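Local coordinates for uncharacterized protein (Bacteroides ovatus, PDB 4DQA) that is of unknown function but probably binds carbohydrate, joining an N-terminal immunoglobulin-like (E-set) domain to a concanavalin A-like lectin/glucanase domain, at residues A[12-17]-A[128-133]; A[47-52]-A[111-116]; A[188-193]-A[205-210]. All blocks are in the same frame, centred on the assembly; numbering follows the deposited sequence.

Interaction 1: A[12-17]-A[128-133]; sequences ESKEYN and IAYFFF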
loop_
_atom_site.group_PDB
_atom_site.type_symbol
_atom_site.label_atom_id
_atom_site.label_comp_id
_atom_site.label_asym_id
_atom_site.label_seq_id
_atom_site.Cartn_x
_atom_site.Cartn_y
_atom_site.Cartn_z
ATOM N N GLU A 12 24.620 0.664 24.637
ATOM C CA GLU A 12 24.269 1.927 25.315
ATOM C C GLU A 12 23.010 2.514 24.735
ATOM O O GLU A 12 22.156 3.027 25.463
ATOM C CB GLU A 12 25.410 2.927 25.142
ATOM C CG GLU A 12 25.233 4.251 25.846
ATOM C CD GLU A 12 26.495 5.071 25.761
ATOM O OE1 GLU A 12 26.749 5.683 24.700
ATOM O OE2 GLU A 12 27.251 5.078 26.747
ATOM N N SER A 13 22.903 2.459 23.413
ATOM C CA SER A 13 21.709 2.935 22.720
ATOM C C SER A 13 21.029 1.735 22.099
ATOM O O SER A 13 21.641 0.979 21.339
ATOM C CB SER A 13 22.051 3.973 21.644
ATOM N N LYS A 14 19.757 1.571 22.438
ATOM C CA LYS A 14 18.992 0.408 22.027
ATOM C C LYS A 14 18.644 0.446 20.539
ATOM O O LYS A 14 18.659 -0.593 19.910
ATOM C CB LYS A 14 17.703 0.325 22.852
ATOM C CG LYS A 14 16.855 -0.910 22.563
ATOM C CD LYS A 14 15.463 -0.789 23.195
ATOM C CE LYS A 14 14.596 -2.042 22.952
ATOM N NZ LYS A 14 13.205 -1.953 23.555
ATOM N N GLU A 15 18.360 1.634 19.990
ATOM C CA GLU A 15 17.726 1.764 18.671
ATOM C C GLU A 15 18.312 2.862 17.777
ATOM O O GLU A 15 18.615 3.962 18.243
ATOM C CB GLU A 15 16.227 2.061 18.841
ATOM C CG GLU A 15 15.491 1.105 19.748
ATOM C CD GLU A 15 13.990 1.304 19.701
ATOM O OE1 GLU A 15 13.522 2.380 19.260
ATOM O OE2 GLU A 15 13.278 0.370 20.110
ATOM N N TYR A 16 18.427 2.553 16.486
ATOM C CA TYR A 16 18.868 3.514 15.463
ATOM C C TYR A 16 17.978 3.440 14.227
ATOM O O TYR A 16 17.530 2.366 13.854
ATOM C CB TYR A 16 20.311 3.220 15.047
ATOM C CG TYR A 16 21.307 3.576 16.111
ATOM C CD1 TYR A 16 21.674 2.654 17.080
ATOM C CD2 TYR A 16 21.865 4.851 16.168
ATOM C CE1 TYR A 16 22.591 2.982 18.074
ATOM C CE2 TYR A 16 22.777 5.193 17.157
ATOM C CZ TYR A 16 23.134 4.256 18.107
ATOM O OH TYR A 16 24.040 4.602 19.088
ATOM N N ASN A 17 17.731 4.578 13.596
ATOM C CA ASN A 17 16.853 4.662 12.432
ATOM C C ASN A 17 17.584 5.180 11.208
ATOM O O ASN A 17 18.273 6.196 11.274
ATOM C CB ASN A 17 15.660 5.572 12.724
ATOM C CG ASN A 17 14.776 5.024 13.825
ATOM O OD1 ASN A 17 13.843 4.265 13.565
ATOM N ND2 ASN A 17 15.070 5.398 15.063
ATOM N N ILE A 128 20.942 -6.540 22.831
ATOM C CA ILE A 128 20.555 -6.465 21.428
ATOM C C ILE A 128 20.437 -5.000 21.026
ATOM O O ILE A 128 19.843 -4.189 21.740
ATOM C CB ILE A 128 19.219 -7.181 21.154
ATOM C CG1 ILE A 128 19.324 -8.669 21.502
ATOM C CG2 ILE A 128 18.801 -6.968 19.693
ATOM C CD1 ILE A 128 17.997 -9.379 21.542
ATOM N N ALA A 129 21.041 -4.660 19.896
ATOM C CA ALA A 129 20.946 -3.336 19.307
ATOM C C ALA A 129 20.033 -3.466 18.085
ATOM O O ALA A 129 20.217 -4.383 17.269
ATOM C CB ALA A 129 22.333 -2.837 18.894
ATOM N N TYR A 130 19.076 -2.553 17.954
ATOM C CA TYR A 130 18.104 -2.620 16.866
ATOM C C TYR A 130 18.348 -1.506 15.865
ATOM O O TYR A 130 18.404 -0.331 16.225
ATOM C CB TYR A 130 16.677 -2.505 17.409
ATOM C CG TYR A 130 16.279 -3.574 18.393
ATOM C CD1 TYR A 130 16.626 -3.476 19.739
ATOM C CD2 TYR A 130 15.537 -4.669 17.995
ATOM C CE1 TYR A 130 16.267 -4.437 20.638
ATOM C CE2 TYR A 130 15.158 -5.630 18.899
ATOM C CZ TYR A 130 15.546 -5.523 20.221
ATOM O OH TYR A 130 15.185 -6.497 21.144
ATOM N N PHE A 131 18.568 -1.887 14.619
ATOM C CA PHE A 131 18.775 -0.930 13.554
ATOM C C PHE A 131 17.589 -1.014 12.608
ATOM O O PHE A 131 17.305 -2.062 12.063
ATOM C CB PHE A 131 20.077 -1.249 12.834
ATOM C CG PHE A 131 21.276 -1.182 13.749
ATOM C CD1 PHE A 131 21.943 0.026 13.963
ATOM C CD2 PHE A 131 21.681 -2.295 14.444
ATOM C CE1 PHE A 131 23.037 0.087 14.828
ATOM C CE2 PHE A 131 22.775 -2.237 15.312
ATOM C CZ PHE A 131 23.436 -1.043 15.508
ATOM N N PHE A 132 16.898 0.103 12.446
ATOM C CA PHE A 132 15.664 0.140 11.681
ATOM C C PHE A 132 15.904 0.848 10.354
ATOM O O PHE A 132 16.662 1.827 10.259
ATOM C CB PHE A 132 14.587 0.856 12.479
ATOM C CG PHE A 132 14.225 0.164 13.751
ATOM C CD1 PHE A 132 13.400 -0.936 13.737
ATOM C CD2 PHE A 132 14.696 0.616 14.968
ATOM C CE1 PHE A 132 13.047 -1.572 14.901
ATOM C CE2 PHE A 132 14.351 -0.016 16.138
ATOM C CZ PHE A 132 13.525 -1.120 16.109
ATOM N N PHE A 133 15.262 0.328 9.313
ATOM C CA PHE A 133 15.433 0.856 7.963
ATOM C C PHE A 133 14.057 1.057 7.361
ATOM O O PHE A 133 13.249 0.130 7.299
ATOM C CB PHE A 133 16.245 -0.119 7.116
ATOM C CG PHE A 133 17.570 -0.452 7.699
ATOM C CD1 PHE A 133 17.681 -1.444 8.675
ATOM C CD2 PHE A 133 18.714 0.230 7.316
ATOM C CE1 PHE A 133 18.908 -1.748 9.235
ATOM C CE2 PHE A 133 19.940 -0.079 7.884
ATOM C CZ PHE A 133 20.030 -1.060 8.844
#

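Interaction 2: A[47-52]-A[111-116]; sequences YSVAEP and LPMRVH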
loop_
_atom_site.group_PDB
_atom_site.type_symbol
_atom_site.label_atom_id
_atom_site.label_comp_id
_atom_site.label_asym_id
_atom_site.label_seq_id
_atom_site.Cartn_x
_atom_site.Cartn_y
_atom_site.Cartn_z
ATOM N N TYR A 47 29.905 -10.511 17.949
ATOM C CA TYR A 47 28.566 -10.141 17.520
ATOM C C TYR A 47 27.941 -11.181 16.621
ATOM O O TYR A 47 28.626 -11.943 15.926
ATOM C CB TYR A 47 28.616 -8.795 16.781
ATOM C CG TYR A 47 29.202 -7.677 17.611
ATOM C CD1 TYR A 47 28.426 -7.025 18.566
ATOM C CD2 TYR A 47 30.526 -7.276 17.470
ATOM C CE1 TYR A 47 28.949 -6.028 19.347
ATOM C CE2 TYR A 47 31.053 -6.258 18.244
ATOM C CZ TYR A 47 30.256 -5.640 19.184
ATOM O OH TYR A 47 30.789 -4.623 19.958
ATOM N N SER A 48 26.618 -11.175 16.594
ATOM C CA SER A 48 25.885 -12.016 15.668
ATOM C C SER A 48 24.546 -11.379 15.363
ATOM O O SER A 48 24.085 -10.506 16.093
ATOM C CB SER A 48 25.648 -13.394 16.258
ATOM O OG SER A 48 24.817 -13.309 17.416
ATOM N N VAL A 49 23.914 -11.809 14.283
ATOM C CA VAL A 49 22.542 -11.372 14.010
ATOM C C VAL A 49 21.622 -12.161 14.911
ATOM O O VAL A 49 21.729 -13.388 15.027
ATOM C CB VAL A 49 22.188 -11.593 12.553
ATOM C CG1 VAL A 49 20.721 -11.231 12.282
ATOM C CG2 VAL A 49 23.134 -10.803 11.649
ATOM N N ALA A 50 20.741 -11.469 15.617
ATOM C CA ALA A 50 19.847 -12.121 16.544
ATOM C C ALA A 50 18.785 -12.960 15.829
ATOM O O ALA A 50 18.529 -12.783 14.650
ATOM C CB ALA A 50 19.155 -11.088 17.421
ATOM N N GLU A 51 18.170 -13.852 16.578
ATOM C CA GLU A 51 17.119 -14.706 16.049
ATOM C C GLU A 51 15.926 -13.888 15.565
ATOM O O GLU A 51 15.565 -12.883 16.175
ATOM C CB GLU A 51 16.640 -15.659 17.137
ATOM C CG GLU A 51 17.681 -16.683 17.593
ATOM C CD GLU A 51 17.756 -17.899 16.685
ATOM O OE1 GLU A 51 17.372 -17.805 15.494
ATOM O OE2 GLU A 51 18.186 -18.966 17.169
ATOM N N PRO A 52 15.288 -14.314 14.464
ATOM C CA PRO A 52 14.095 -13.592 14.010
ATOM C C PRO A 52 13.008 -13.468 15.087
ATOM O O PRO A 52 12.260 -12.489 15.036
ATOM C CB PRO A 52 13.598 -14.439 12.833
ATOM C CG PRO A 52 14.830 -15.096 12.300
ATOM C CD PRO A 52 15.697 -15.367 13.512
ATOM N N LEU A 111 17.329 -4.855 11.606
ATOM C CA LEU A 111 18.447 -5.760 11.795
ATOM C C LEU A 111 18.785 -5.724 13.282
ATOM O O LEU A 111 19.283 -4.711 13.779
ATOM C CB LEU A 111 19.656 -5.305 10.966
ATOM C CG LEU A 111 20.918 -6.144 11.172
ATOM C CD1 LEU A 111 20.693 -7.546 10.687
ATOM C CD2 LEU A 111 22.108 -5.517 10.447
ATOM N N PRO A 112 18.515 -6.816 14.003
ATOM C CA PRO A 112 18.838 -6.870 15.424
ATOM C C PRO A 112 20.184 -7.532 15.602
ATOM O O PRO A 112 20.370 -8.633 15.095
ATOM C CB PRO A 112 17.720 -7.736 16.004
ATOM C CG PRO A 112 17.358 -8.675 14.886
ATOM C CD PRO A 112 17.653 -7.936 13.589
HETATM N N MSE A 113 21.119 -6.844 16.248
HETATM C CA MSE A 113 22.446 -7.400 16.483
HETATM C C MSE A 113 22.632 -7.752 17.954
HETATM O O MSE A 113 22.364 -6.945 18.828
HETATM C CB MSE A 113 23.508 -6.381 16.101
HETATM C CG MSE A 113 23.467 -5.895 14.662
HETATM SE SE MSE A 113 23.864 -7.342 13.417
HETATM C CE MSE A 113 25.354 -8.134 14.254
ATOM N N ARG A 114 23.119 -8.956 18.207
ATOM C CA ARG A 114 23.403 -9.417 19.543
ATOM C C ARG A 114 24.866 -9.273 19.839
ATOM O O ARG A 114 25.697 -9.506 18.970
ATOM C CB ARG A 114 23.025 -10.890 19.669
ATOM C CG ARG A 114 23.205 -11.443 21.062
ATOM C CD ARG A 114 22.573 -12.800 21.178
ATOM N NE ARG A 114 21.108 -12.774 21.200
ATOM C CZ ARG A 114 20.373 -12.701 22.309
ATOM N NH1 ARG A 114 20.966 -12.597 23.497
ATOM N NH2 ARG A 114 19.041 -12.736 22.233
ATOM N N VAL A 115 25.183 -8.891 21.073
ATOM C CA VAL A 115 26.566 -8.916 21.538
ATOM C C VAL A 115 26.763 -10.094 22.491
ATOM O O VAL A 115 25.861 -10.467 23.268
ATOM C CB VAL A 115 27.004 -7.563 22.187
ATOM C CG1 VAL A 115 26.176 -7.258 23.436
ATOM C CG2 VAL A 115 28.495 -7.566 22.523
ATOM N N HIS A 116 27.958 -10.674 22.432
ATOM C CA HIS A 116 28.394 -11.800 23.232
ATOM C C HIS A 116 29.753 -11.426 23.835
ATOM O O HIS A 116 30.449 -10.532 23.325
ATOM C CB HIS A 116 28.627 -13.036 22.350
ATOM C CG HIS A 116 27.503 -13.381 21.435
ATOM N ND1 HIS A 116 26.397 -14.099 21.831
ATOM C CD2 HIS A 116 27.317 -13.101 20.124
ATOM C CE1 HIS A 116 25.572 -14.231 20.807
ATOM N NE2 HIS A 116 26.122 -13.660 19.752
HETATM O O HOH W 1 18.942 -14.071 19.595
#

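Interaction 3: A[188-193]-A[205-210]; sequences ILRIGD and EVAGGQ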
loop_
_atom_site.group_PDB
_atom_site.type_symbol
_atom_site.label_atom_id
_atom_site.label_comp_id
_atom_site.label_asym_id
_atom_site.label_seq_id
_atom_site.Cartn_x
_atom_site.Cartn_y
_atom_site.Cartn_z
ATOM N N ILE A 188 -22.873 1.160 -10.228
ATOM C CA ILE A 188 -21.820 2.012 -10.765
ATOM C C ILE A 188 -21.469 3.125 -9.763
ATOM O O ILE A 188 -22.340 3.674 -9.083
ATOM C CB ILE A 188 -22.223 2.543 -12.164
ATOM C CG1 ILE A 188 -21.014 3.123 -12.920
ATOM C CG2 ILE A 188 -23.316 3.574 -12.046
ATOM C CD1 ILE A 188 -21.259 3.378 -14.397
ATOM N N LEU A 189 -20.177 3.389 -9.638
ATOM C CA LEU A 189 -19.663 4.495 -8.849
ATOM C C LEU A 189 -19.275 5.616 -9.795
ATOM O O LEU A 189 -18.520 5.416 -10.766
ATOM C CB LEU A 189 -18.463 4.042 -8.021
ATOM C CG LEU A 189 -17.817 5.093 -7.119
ATOM C CD1 LEU A 189 -18.777 5.463 -6.012
ATOM C CD2 LEU A 189 -16.502 4.551 -6.552
ATOM N N ARG A 190 -19.867 6.785 -9.555
ATOM C CA ARG A 190 -19.653 7.940 -10.416
ATOM C C ARG A 190 -19.560 9.197 -9.576
ATOM O O ARG A 190 -19.769 9.175 -8.358
ATOM C CB ARG A 190 -20.802 8.055 -11.418
ATOM C CG ARG A 190 -22.152 8.345 -10.798
ATOM C CD ARG A 190 -23.288 8.173 -11.815
ATOM N NE ARG A 190 -24.592 8.521 -11.260
ATOM C CZ ARG A 190 -25.751 8.174 -11.822
ATOM N NH1 ARG A 190 -25.766 7.470 -12.955
ATOM N NH2 ARG A 190 -26.880 8.515 -11.241
ATOM N N ILE A 191 -19.228 10.300 -10.242
ATOM C CA ILE A 191 -19.290 11.612 -9.601
ATOM C C ILE A 191 -20.270 12.417 -10.426
ATOM O O ILE A 191 -20.051 12.658 -11.623
ATOM C CB ILE A 191 -17.938 12.344 -9.570
ATOM C CG1 ILE A 191 -16.824 11.402 -9.097
ATOM C CG2 ILE A 191 -18.068 13.532 -8.643
ATOM C CD1 ILE A 191 -15.433 11.982 -9.239
ATOM N N GLY A 192 -21.378 12.792 -9.797
ATOM C CA GLY A 192 -22.386 13.611 -10.425
ATOM C C GLY A 192 -23.469 12.903 -11.200
ATOM O O GLY A 192 -23.247 11.857 -11.807
ATOM N N ASP A 193 -24.652 13.496 -11.174
ATOM C CA ASP A 193 -25.660 13.200 -12.206
ATOM C C ASP A 193 -26.487 14.464 -12.413
ATOM O O ASP A 193 -27.714 14.474 -12.255
ATOM C CB ASP A 193 -26.540 12.017 -11.813
ATOM C CG ASP A 193 -27.458 11.593 -12.950
ATOM O OD1 ASP A 193 -27.010 11.631 -14.120
ATOM O OD2 ASP A 193 -28.615 11.227 -12.673
ATOM N N GLU A 205 -21.378 9.356 -5.926
ATOM C CA GLU A 205 -22.667 8.696 -5.906
ATOM C C GLU A 205 -22.534 7.277 -6.370
ATOM O O GLU A 205 -21.757 6.980 -7.276
ATOM C CB GLU A 205 -23.643 9.434 -6.836
ATOM C CG GLU A 205 -25.024 8.835 -6.939
ATOM C CD GLU A 205 -25.965 9.688 -7.784
ATOM O OE1 GLU A 205 -25.656 9.942 -8.984
ATOM O OE2 GLU A 205 -27.022 10.106 -7.257
ATOM N N VAL A 206 -23.293 6.384 -5.737
ATOM C CA VAL A 206 -23.507 5.061 -6.277
ATOM C C VAL A 206 -24.899 4.952 -6.888
ATOM O O VAL A 206 -25.880 5.433 -6.332
ATOM C CB VAL A 206 -23.231 3.967 -5.238
ATOM C CG1 VAL A 206 -24.108 4.109 -4.049
ATOM C CG2 VAL A 206 -23.445 2.608 -5.854
ATOM N N ALA A 207 -24.970 4.363 -8.074
ATOM C CA ALA A 207 -26.220 4.268 -8.811
ATOM C C ALA A 207 -26.399 2.897 -9.429
ATOM O O ALA A 207 -25.470 2.103 -9.469
ATOM C CB ALA A 207 -26.261 5.365 -9.901
ATOM N N GLY A 208 -27.612 2.604 -9.870
ATOM C CA GLY A 208 -27.914 1.319 -10.473
ATOM C C GLY A 208 -29.314 0.897 -10.123
ATOM O O GLY A 208 -30.287 1.598 -10.420
ATOM N N GLY A 209 -29.427 -0.262 -9.494
ATOM C CA GLY A 209 -30.718 -0.704 -8.985
ATOM C C GLY A 209 -31.197 0.108 -7.790
ATOM O O GLY A 209 -32.400 0.137 -7.479
ATOM N N GLN A 210 -30.249 0.738 -7.100
ATOM C CA GLN A 210 -30.530 1.592 -5.951
ATOM C C GLN A 210 -29.409 2.620 -5.871
ATOM O O GLN A 210 -28.346 2.416 -6.461
ATOM C CB GLN A 210 -30.581 0.773 -4.664
ATOM C CG GLN A 210 -29.462 -0.251 -4.547
ATOM C CD GLN A 210 -29.703 -1.497 -5.383
ATOM O OE1 GLN A 210 -30.783 -2.076 -5.352
ATOM N NE2 GLN A 210 -28.691 -1.908 -6.136
#

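Interaction 1: A[12-17]-A[128-133]
Tyr16 and Phe131 pair across two parallel strands, 15-19 and 128-135, in the N-terminal domain, whose family belongs to the immunoglobulin-like E-set clan. The two strands run in the same direction, and strand 15-19 borders 128-135 in a mixed sheet. Three backbone bonds join them: Tyr130 N gives to Lys14 O, Tyr16 N to Tyr130 O and Phe132 N to Tyr16 O (2.7 Å). Tyr16 thus bonds the residues before and after its partner Phe131, the usual parallel pattern.

The tight part lies on the side of 128-133. Phe131 is buried against Phe29 and Leu31 of strand 27-35 and Met113 of strand 107-117, while Phe132 meets the Tyr66 ring and Val110. The rim of the Phe132 ring also reaches the other strand, its CD2 lying 3.5 Å from Tyr16 O and its CE2 3.8 Å from Glu15 CD. The Glu15 carboxylate stands steeply to that ring, 73° between planes, and its OE2 is hydrogen-bonded to Tyr58 OH.

The looser side is that of 12-17, where Lys14, Tyr16 and Asn17 are exposed. The Tyr16 ring runs beside that of Phe131, both pointing the same way with planes 13° apart, but offset, with little of one ring over the other; the centroids are 5.6 Å apart and the closest ring carbons are Tyr16 CD1 and Phe131 CE1. Asn17 OD1 approaches Phe132 CB on the opposite face of the sheet from Tyr16. Lys14 has CG anti to its N (chi1 -177°) and an extended chain, which carries its aliphatic part obliquely past the CD1-CE1 rim of Tyr130, with Lys14 CE 3.7 Å from Tyr130 CE1.

Interaction 2: A[47-52]-A[111-116]
Ser48 and Arg114 form the central hydrogen-bonded pair of two antiparallel strands, 43-49 and 107-117, within the E-set-like N-terminal domain. Ser48 N donates to Arg114 O at 3.0 Å, and Arg114 N returns the bond to Ser48 O at 2.8 Å. Beyond the end of strand 43-49, Ala50 N still donates to Pro112 O at 2.9 Å, and Ala50 CB rests on Pro112 CB and CG. Ser48 OG sits between its own N and carbonyl carbon (chi1 64°), a position from which it meets the edge of the His116 ring near its plane, OG to NE2 2.7 Å, in a hydrogen bond whose donor may be either atom.

The face carrying Tyr47, Val49, Met113 and Val115 is largely apolar. Selenomethionine Met113 is bent at both chi2 and chi3, which folds its CE back against the other strand, 3.3 Å from Ser48 O, while its SE meets Val49 CG2. Val49 CG1 also touches Leu111 CD1, the two side chains crossing at about a right angle. Tyr47 lies alongside Val115, with Tyr47 CE1 3.6 Å from Val115 CG2.

Farther out, Tyr47 OH is hydrogen-bonded to Ser33 OG, which anchors the hydroxyl end; Leu31 and Phe11 pack on Tyr47, and Val71 and Met68 on Val49. On the other face the groups are polar. A water ties the arginine to the segment that follows the strand, accepting from Glu51 N and, at 3.0 Å, from Arg114 NH2.

Interaction 3: A[188-193]-A[205-210]
Arg190 and Glu205 lie side by side and point the same way, one from each strand. The arginine, extended from CG to NE, meets the carboxylate side-on: Arg190 NE and Arg190 NH2 both donate to Glu205 OE1 at 2.9 Å. That oxygen lies in the guanidinium plane, yet the carboxylate is turned 57° from it, and both nitrogens approach from the same face of the acid. Thr199 OG1 takes up Glu205 OE2. Ala207 CB sits over the centre of one guanidinium face, 3.4 Å from Arg190 CZ, and Asp193 OD1 lies over the rim of the opposite face. Asp193 OD2, 3.5 Å from Arg190 NH2, contributes charge without an N-H pointing at it, while Asn177 binds OD1.

The strands that carry this salt-bridge network, 187-190 and 203-208, pair antiparallel in a small three-stranded sheet of the concanavalin A-like domain. Ile188 and Ala207 exchange two backbone bonds, as do Arg190 and Glu205. Past Arg190 the chain turns a corner at Ile191, which brings Asp193 to the guanidinium face opposite Ala207. Leu189 and Val206 occupy the other face of the sheet, with Leu189 CD1 3.6 Å from Glu205 O and Val206 CG2 equally far from Ile188 O.

Interactions 1 and 2 belong to one mixed sheet of the N-terminal domain, their centres 11 Å apart. Strands 128-135 and 107-117 are neighbours in it, so Ala129 O probably bonds Met113 N and Phe131 O probably bonds Leu111 N, giving the local order 15-19, 128-135, 107-117, 43-49. Along the chain interaction 2 is nested inside the loop closed by interaction 1. Interaction 3 follows both, in the concanavalin A-like domain on the opposite side of the chain's centre; its centre lies about 51 Å from that of interaction 1 and about 56 Å from that of interaction 2. Its nearest atoms stay about 33 Å from interaction 1 and about 40 Å from interaction 2, touching neither.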